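Local coordinates for protein epidermin leader peptide processing serine protease EpiP (PDB 3QFH) that is a subtilisin-like serine endopeptidase that probably cleaves the leader peptide from the precursor of the lantibiotic epidermin, at residues V44-P49 against K149-L154; P162-D167 against M202-G207; A276-D281 against M333-I338. All coordinates share one frame; numbering follows the deposited sequence.

Contact 1: V44-P49 against K149-L154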
# COMPACT_ATOMS: atom_id res chain seq x y z
N VAL A 44 13.94 4.93 23.56
CA VAL A 44 13.47 4.27 22.34
C VAL A 44 11.95 4.37 22.24
O VAL A 44 11.25 3.81 23.07
CB VAL A 44 13.89 2.79 22.33
CG1 VAL A 44 13.33 2.08 21.09
CG2 VAL A 44 15.40 2.66 22.38
N VAL A 45 11.44 5.08 21.25
CA VAL A 45 9.98 5.25 21.10
C VAL A 45 9.32 4.32 20.03
O VAL A 45 8.11 4.31 19.86
CB VAL A 45 9.62 6.74 20.84
CG1 VAL A 45 10.00 7.62 22.06
CG2 VAL A 45 10.30 7.24 19.60
N TYR A 46 10.14 3.59 19.28
CA TYR A 46 9.64 2.64 18.28
C TYR A 46 10.79 1.70 17.97
O TYR A 46 11.95 2.10 18.01
CB TYR A 46 9.17 3.34 17.02
CG TYR A 46 8.04 2.61 16.31
CD1 TYR A 46 6.75 2.64 16.84
CD2 TYR A 46 8.25 1.93 15.11
CE1 TYR A 46 5.70 1.99 16.22
CE2 TYR A 46 7.18 1.27 14.47
CZ TYR A 46 5.91 1.31 15.02
OH TYR A 46 4.84 0.68 14.42
N ASN A 47 10.49 0.45 17.66
CA ASN A 47 11.55 -0.51 17.40
C ASN A 47 11.04 -1.65 16.56
O ASN A 47 9.92 -2.08 16.75
CB ASN A 47 12.11 -1.04 18.73
CG ASN A 47 13.37 -1.90 18.55
OD1 ASN A 47 14.11 -1.76 17.58
ND2 ASN A 47 13.60 -2.78 19.51
N ILE A 48 11.86 -2.08 15.60
CA ILE A 48 11.56 -3.19 14.71
C ILE A 48 12.78 -4.13 14.75
O ILE A 48 13.69 -4.01 13.93
CB ILE A 48 11.34 -2.72 13.25
CG1 ILE A 48 10.44 -1.48 13.18
CG2 ILE A 48 10.75 -3.87 12.43
CD1 ILE A 48 10.17 -0.98 11.76
N PRO A 49 12.82 -5.05 15.73
CA PRO A 49 13.98 -5.94 15.90
C PRO A 49 14.41 -6.68 14.62
O PRO A 49 15.59 -6.74 14.32
CB PRO A 49 13.52 -6.93 16.98
CG PRO A 49 12.53 -6.16 17.78
CD PRO A 49 11.82 -5.25 16.79
N LYS A 149 -4.16 -5.70 13.25
CA LYS A 149 -3.40 -5.05 14.31
C LYS A 149 -3.14 -3.56 14.10
O LYS A 149 -3.09 -3.06 12.98
CB LYS A 149 -2.08 -5.77 14.50
CG LYS A 149 -2.25 -7.24 14.87
CD LYS A 149 -0.93 -7.96 14.96
CE LYS A 149 -1.11 -9.46 15.29
NZ LYS A 149 -1.90 -10.24 14.27
N ASN A 150 -2.97 -2.86 15.22
CA ASN A 150 -2.64 -1.44 15.23
C ASN A 150 -1.15 -1.25 15.41
O ASN A 150 -0.61 -1.72 16.39
CB ASN A 150 -3.35 -0.76 16.39
CG ASN A 150 -3.01 0.72 16.51
OD1 ASN A 150 -2.67 1.38 15.54
ND2 ASN A 150 -3.12 1.25 17.71
N LEU A 151 -0.50 -0.53 14.51
CA LEU A 151 0.95 -0.25 14.63
C LEU A 151 1.23 1.20 15.08
O LEU A 151 2.39 1.59 15.25
CB LEU A 151 1.69 -0.55 13.31
CG LEU A 151 1.96 -2.04 13.02
CD1 LEU A 151 2.93 -2.62 14.05
CD2 LEU A 151 0.68 -2.88 12.97
N VAL A 152 0.17 1.99 15.27
CA VAL A 152 0.32 3.37 15.72
C VAL A 152 0.69 3.31 17.21
O VAL A 152 -0.00 2.67 18.01
CB VAL A 152 -0.95 4.19 15.51
CG1 VAL A 152 -0.76 5.61 16.01
CG2 VAL A 152 -1.36 4.17 14.03
N PRO A 153 1.82 3.94 17.59
CA PRO A 153 2.24 3.84 18.99
C PRO A 153 1.46 4.74 19.94
O PRO A 153 0.70 5.58 19.51
CB PRO A 153 3.72 4.27 18.94
CG PRO A 153 3.78 5.23 17.79
CD PRO A 153 2.78 4.70 16.77
N LEU A 154 1.65 4.50 21.24
CA LEU A 154 1.05 5.34 22.27
C LEU A 154 1.44 6.78 21.96
O LEU A 154 2.61 7.08 21.67
CB LEU A 154 1.54 4.91 23.66
CG LEU A 154 1.14 5.74 24.88
CD1 LEU A 154 -0.37 5.79 25.08
CD2 LEU A 154 1.82 5.20 26.14
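Tyr46 overlaps Pro153, with CD1 4.0 Å from Pro153 CB and CE1 4.0 Å from Pro153 CD; the two side chains cross at about a right angle, and the proline meets the phenol obliquely. Beyond the proline the phenol reaches the backbone: Tyr46 OH donates to Leu151 O over 2.7 Å. The carbonyl receives it in its own plane, on a lone pair, at a C=O...donor angle of 134°, and the oxygen lies near the plane of the ring. Leu151 adds apolar cover round the same hydroxyl, its CB lying 3.6 Å from Tyr46 OH and its CD1 3.8 Å from it. The CB bond of Tyr46 does not aim at the loop; a chi1 of -150°, well off an exact anti placing of CG to N, brings the hydroxyl end round to it. In 149-154 an Asx turn shapes the chain, Val152 N donating to Asn150 OD1 from above the carbonyl plane. Here a residue of the propeptide-family region meets the subtilase-family region, consistent with a propeptide still packed on its protease. Tyr46 sits at a classic beta bulge, where Val45 and Tyr46 both face Gln55 of strand 53-59. Helix 213-225 flanks the junction: Lys218 makes a cation-pi contact with the Tyr46 ring, and Trp215 meets both that ring and Pro153, while strand 200-204 backs Leu151.

Contact 2: P162-D167 against M202-G207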
# COMPACT_ATOMS: atom_id res chain seq x y z
N PRO A 162 -2.55 12.35 22.00
CA PRO A 162 -2.71 11.61 23.25
C PRO A 162 -3.85 10.59 23.29
O PRO A 162 -3.85 9.71 24.15
CB PRO A 162 -2.88 12.72 24.31
CG PRO A 162 -3.37 13.88 23.56
CD PRO A 162 -2.80 13.79 22.18
N GLU A 163 -4.81 10.71 22.38
CA GLU A 163 -5.91 9.74 22.26
C GLU A 163 -5.42 8.37 21.75
O GLU A 163 -6.09 7.35 21.94
CB GLU A 163 -7.03 10.27 21.33
CG GLU A 163 -6.58 10.72 19.93
CD GLU A 163 -5.73 12.00 19.95
OE1 GLU A 163 -5.45 12.56 18.87
OE2 GLU A 163 -5.35 12.46 21.04
N GLU A 164 -4.25 8.33 21.11
CA GLU A 164 -3.68 7.06 20.66
C GLU A 164 -3.07 6.34 21.83
O GLU A 164 -2.02 6.73 22.34
CB GLU A 164 -2.65 7.29 19.56
CG GLU A 164 -3.24 7.67 18.22
CD GLU A 164 -4.09 6.56 17.58
OE1 GLU A 164 -4.88 6.88 16.66
OE2 GLU A 164 -3.98 5.36 17.97
N THR A 165 -3.71 5.26 22.23
CA THR A 165 -3.31 4.49 23.39
C THR A 165 -2.30 3.39 23.10
O THR A 165 -1.78 2.78 24.03
CB THR A 165 -4.53 3.80 23.98
OG1 THR A 165 -4.96 2.76 23.10
CG2 THR A 165 -5.68 4.81 24.18
N GLY A 166 -2.02 3.11 21.83
CA GLY A 166 -1.11 2.02 21.48
C GLY A 166 -1.76 0.65 21.61
O GLY A 166 -1.09 -0.37 21.59
N ASP A 167 -3.08 0.64 21.75
CA ASP A 167 -3.83 -0.60 21.87
C ASP A 167 -3.65 -1.44 20.58
O ASP A 167 -3.96 -0.97 19.50
CB ASP A 167 -5.30 -0.24 22.10
CG ASP A 167 -6.21 -1.44 22.21
OD1 ASP A 167 -5.80 -2.58 21.88
OD2 ASP A 167 -7.37 -1.23 22.62
N MET A 202 -6.39 -5.92 8.51
CA MET A 202 -6.01 -4.52 8.44
C MET A 202 -4.86 -4.27 9.39
O MET A 202 -4.85 -4.78 10.50
CB MET A 202 -7.22 -3.63 8.77
CG MET A 202 -6.92 -2.12 8.97
SD MET A 202 -6.24 -1.29 7.53
CE MET A 202 -7.51 -1.55 6.27
N TYR A 203 -3.87 -3.51 8.93
CA TYR A 203 -2.77 -3.08 9.78
C TYR A 203 -2.81 -1.57 9.78
O TYR A 203 -2.49 -0.93 8.79
CB TYR A 203 -1.44 -3.63 9.29
CG TYR A 203 -1.39 -5.15 9.46
CD1 TYR A 203 -0.93 -5.72 10.63
CD2 TYR A 203 -1.85 -6.00 8.45
CE1 TYR A 203 -0.89 -7.10 10.79
CE2 TYR A 203 -1.84 -7.36 8.62
CZ TYR A 203 -1.35 -7.90 9.79
OH TYR A 203 -1.30 -9.26 9.97
N ARG A 204 -3.23 -1.02 10.92
CA ARG A 204 -3.40 0.42 11.03
C ARG A 204 -2.09 1.15 11.34
O ARG A 204 -1.44 0.86 12.33
CB ARG A 204 -4.47 0.78 12.07
CG ARG A 204 -4.74 2.29 12.12
CD ARG A 204 -6.00 2.62 12.93
NE ARG A 204 -5.83 2.42 14.37
CZ ARG A 204 -5.47 3.38 15.23
NH1 ARG A 204 -5.21 4.60 14.82
NH2 ARG A 204 -5.37 3.09 16.52
N VAL A 205 -1.76 2.09 10.47
CA VAL A 205 -0.56 2.90 10.55
C VAL A 205 -0.87 4.40 10.55
O VAL A 205 0.02 5.21 10.40
CB VAL A 205 0.43 2.52 9.43
CG1 VAL A 205 0.80 1.03 9.57
CG2 VAL A 205 -0.16 2.81 8.01
N PHE A 206 -2.15 4.77 10.70
CA PHE A 206 -2.54 6.16 10.82
C PHE A 206 -3.46 6.35 12.00
O PHE A 206 -4.35 5.52 12.25
CB PHE A 206 -3.32 6.66 9.61
CG PHE A 206 -2.51 6.91 8.38
CD1 PHE A 206 -1.96 8.17 8.14
CD2 PHE A 206 -2.34 5.91 7.43
CE1 PHE A 206 -1.23 8.41 6.98
CE2 PHE A 206 -1.62 6.15 6.27
CZ PHE A 206 -1.06 7.40 6.05
N GLY A 207 -3.23 7.43 12.73
CA GLY A 207 -4.13 7.86 13.77
C GLY A 207 -5.03 8.85 13.06
O GLY A 207 -5.73 8.50 12.12
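The guanidinium of Arg204 and the carboxylate of Glu164 meet edge to edge, their planes 35° apart: Glu164 CD and Gly207 CA both lie at the guanidinium edge, in its plane, and neither sits over a face. The grip is end-on and two-pronged. Arg204 NH1 reaches Glu164 OE1 at 2.9 Å with an N-H...O angle of 165°, and Arg204 NH2 reaches Glu164 OE2 at 3.0 Å. OE2 offers its syn lone pair, whereas OE1 is met on its syn side but out of the carboxylate plane, in keeping with the angle between the groups. A second bond steadies NH1, which also donates to Phe206 O over 2.9 Å and so ties the arginine to the turn of chain following its own strand. Arg204 leaves its backbone with CG anti to N (chi1 -175°) and bends at chi3, bringing the guanidinium round to the glutamate, which approaches from the opposite direction. Gly207 CA lies 3.1 Å from Glu164 OE1, and with no side chain there the backbone can come right up to the carboxylate. Such a bidentate salt bridge probably lets the buried charges largely balance, with Arg174 NH1 also close to Arg204 NH2, and pins an irregular loop to a strand end. Arg204 NE donates to Asp170 O, and Arg174 contributes a long, weak ion pair to Glu164 OE1. Strand 200-204 lies between strands 149-150 and 126-130, with Asn150 touching Arg204 and helix 213-225 packing against Tyr203 and Val205.

Contact 3: A276-D281 against M333-I338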
# COMPACT_ATOMS: atom_id res chain seq x y z
N ALA A 276 2.17 -2.38 -4.31
CA ALA A 276 2.25 -1.00 -3.95
C ALA A 276 1.61 -0.11 -5.01
O ALA A 276 1.71 -0.36 -6.20
CB ALA A 276 3.73 -0.61 -3.79
N ALA A 277 0.98 0.96 -4.55
CA ALA A 277 0.36 1.93 -5.43
C ALA A 277 1.40 2.86 -6.02
O ALA A 277 2.30 3.32 -5.33
CB ALA A 277 -0.66 2.77 -4.67
N ALA A 278 1.26 3.14 -7.31
CA ALA A 278 2.07 4.14 -7.94
C ALA A 278 1.59 5.46 -7.33
O ALA A 278 0.51 5.51 -6.73
CB ALA A 278 1.86 4.14 -9.43
N GLY A 279 2.39 6.51 -7.45
CA GLY A 279 2.02 7.80 -6.90
C GLY A 279 0.89 8.41 -7.72
O GLY A 279 0.58 7.92 -8.83
N ASN A 280 0.30 9.47 -7.17
CA ASN A 280 -0.81 10.15 -7.78
C ASN A 280 -0.48 11.57 -8.26
O ASN A 280 -1.30 12.44 -8.18
CB ASN A 280 -1.98 10.21 -6.79
CG ASN A 280 -2.56 8.84 -6.49
OD1 ASN A 280 -3.51 8.42 -7.13
ND2 ASN A 280 -1.96 8.12 -5.56
N ASP A 281 0.72 11.78 -8.78
CA ASP A 281 1.11 13.12 -9.22
C ASP A 281 1.30 13.24 -10.71
O ASP A 281 1.81 14.24 -11.19
CB ASP A 281 2.38 13.51 -8.48
CG ASP A 281 2.17 13.57 -6.99
OD1 ASP A 281 1.27 14.31 -6.56
OD2 ASP A 281 2.87 12.86 -6.25
N MET A 333 9.14 3.73 -17.40
CA MET A 333 9.86 2.47 -17.64
C MET A 333 10.48 2.05 -16.33
O MET A 333 10.89 2.90 -15.53
CB MET A 333 10.96 2.60 -18.71
CG MET A 333 10.53 2.40 -20.17
SD MET A 333 9.88 0.74 -20.58
CE MET A 333 9.94 0.83 -22.37
N ASN A 334 10.55 0.75 -16.14
CA ASN A 334 11.13 0.15 -14.95
C ASN A 334 10.47 0.60 -13.66
O ASN A 334 11.12 0.79 -12.63
CB ASN A 334 12.63 0.42 -14.97
CG ASN A 334 13.25 -0.07 -16.25
OD1 ASN A 334 13.03 -1.22 -16.64
ND2 ASN A 334 14.01 0.78 -16.94
N TYR A 335 9.15 0.77 -13.74
CA TYR A 335 8.34 1.23 -12.63
C TYR A 335 7.00 0.53 -12.67
O TYR A 335 6.79 -0.40 -11.94
CB TYR A 335 8.20 2.76 -12.71
CG TYR A 335 7.33 3.43 -11.67
CD1 TYR A 335 7.82 3.71 -10.41
CD2 TYR A 335 6.03 3.83 -11.97
CE1 TYR A 335 7.03 4.36 -9.45
CE2 TYR A 335 5.24 4.49 -11.04
CZ TYR A 335 5.75 4.75 -9.77
OH TYR A 335 4.99 5.40 -8.83
N THR A 336 6.10 0.94 -13.55
CA THR A 336 4.78 0.32 -13.64
C THR A 336 4.86 -1.16 -14.08
O THR A 336 5.47 -1.47 -15.10
CB THR A 336 3.92 1.08 -14.65
OG1 THR A 336 3.88 2.46 -14.28
CG2 THR A 336 2.51 0.52 -14.70
N ASP A 337 4.24 -2.05 -13.30
CA ASP A 337 4.16 -3.48 -13.62
C ASP A 337 2.81 -3.89 -14.21
O ASP A 337 2.73 -4.84 -15.01
CB ASP A 337 4.41 -4.31 -12.36
CG ASP A 337 5.82 -4.13 -11.82
OD1 ASP A 337 6.77 -4.31 -12.61
OD2 ASP A 337 6.00 -3.82 -10.63
N ILE A 338 1.77 -3.17 -13.80
CA ILE A 338 0.41 -3.47 -14.16
C ILE A 338 -0.48 -2.26 -13.85
O ILE A 338 -0.11 -1.37 -13.11
CB ILE A 338 -0.06 -4.69 -13.32
CG1 ILE A 338 -1.40 -5.24 -13.80
CG2 ILE A 338 -0.13 -4.33 -11.85
CD1 ILE A 338 -1.72 -6.64 -13.25
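Tyr335 OH receives the backbone N-H of Gly279 over 3.1 Å, at an N-H...O angle of 158° and with the nitrogen close to the plane of the ring, at its edge. Ala278 fills in beside this bond: its CB stands 3.4 Å from Tyr335 OH and 3.8 Å from Tyr335 CE2, meeting the ring obliquely, and its CA comes to 3.3 Å from the hydroxyl. The small methyl thus packs against the outer end of the phenol while the next residue supplies the polar partner. With CG anti to the backbone N (chi1 177°), the tyrosine extends far enough from its loop for the hydroxyl to touch the other segment. The hydroxyl has a further hydrogen bond with Asp305 OD2, to which Gly279 N also makes a weak bond, so the buried oxygen is held by two groups and Asp305 joins both sides of the contact. In the parallel sheet of this subtilisin-like alpha/beta fold, the contact bridges the loop leaving strand 273-277 and the one entering the outermost strand 338-341, across the intervening strand 314-319. The Ala-Gly-Asn sequence of 278-280 lies in the first of these loops, and its Asn280 probably matches the oxyanion-hole asparagine of subtilases. Val285, Ala308, Asn330 and Thr315 also touch the Tyr335 side chain. The backbone of 276-281 is fixed in turn: Ala278 O is bonded to Thr382 OG1, and Asn280 OD1 accepts from Thr382 N, at the start of helix 382-400.

In the fold
Along the chain the three contacts come in series, and all reach the same parallel sheet. Contacts 1 and 2 are neighbours, their centres about 10 Å apart: strands 149-150 and 200-204 lie side by side, and probable backbone hydrogen bonds from Leu151 N to Arg204 O and from Arg204 N to Lys149 O join them. Contact 3 lies on the other side of the chain's centre, about 28 Å centre to centre from each, its nearest atoms about 17 Å from contact 1 and about 11 Å from contact 2. Contact 1 thus joins the propeptide-family region to the loop that follows the outermost strand 149-150, while contacts 2 and 3 secure loops within the subtilase region itself.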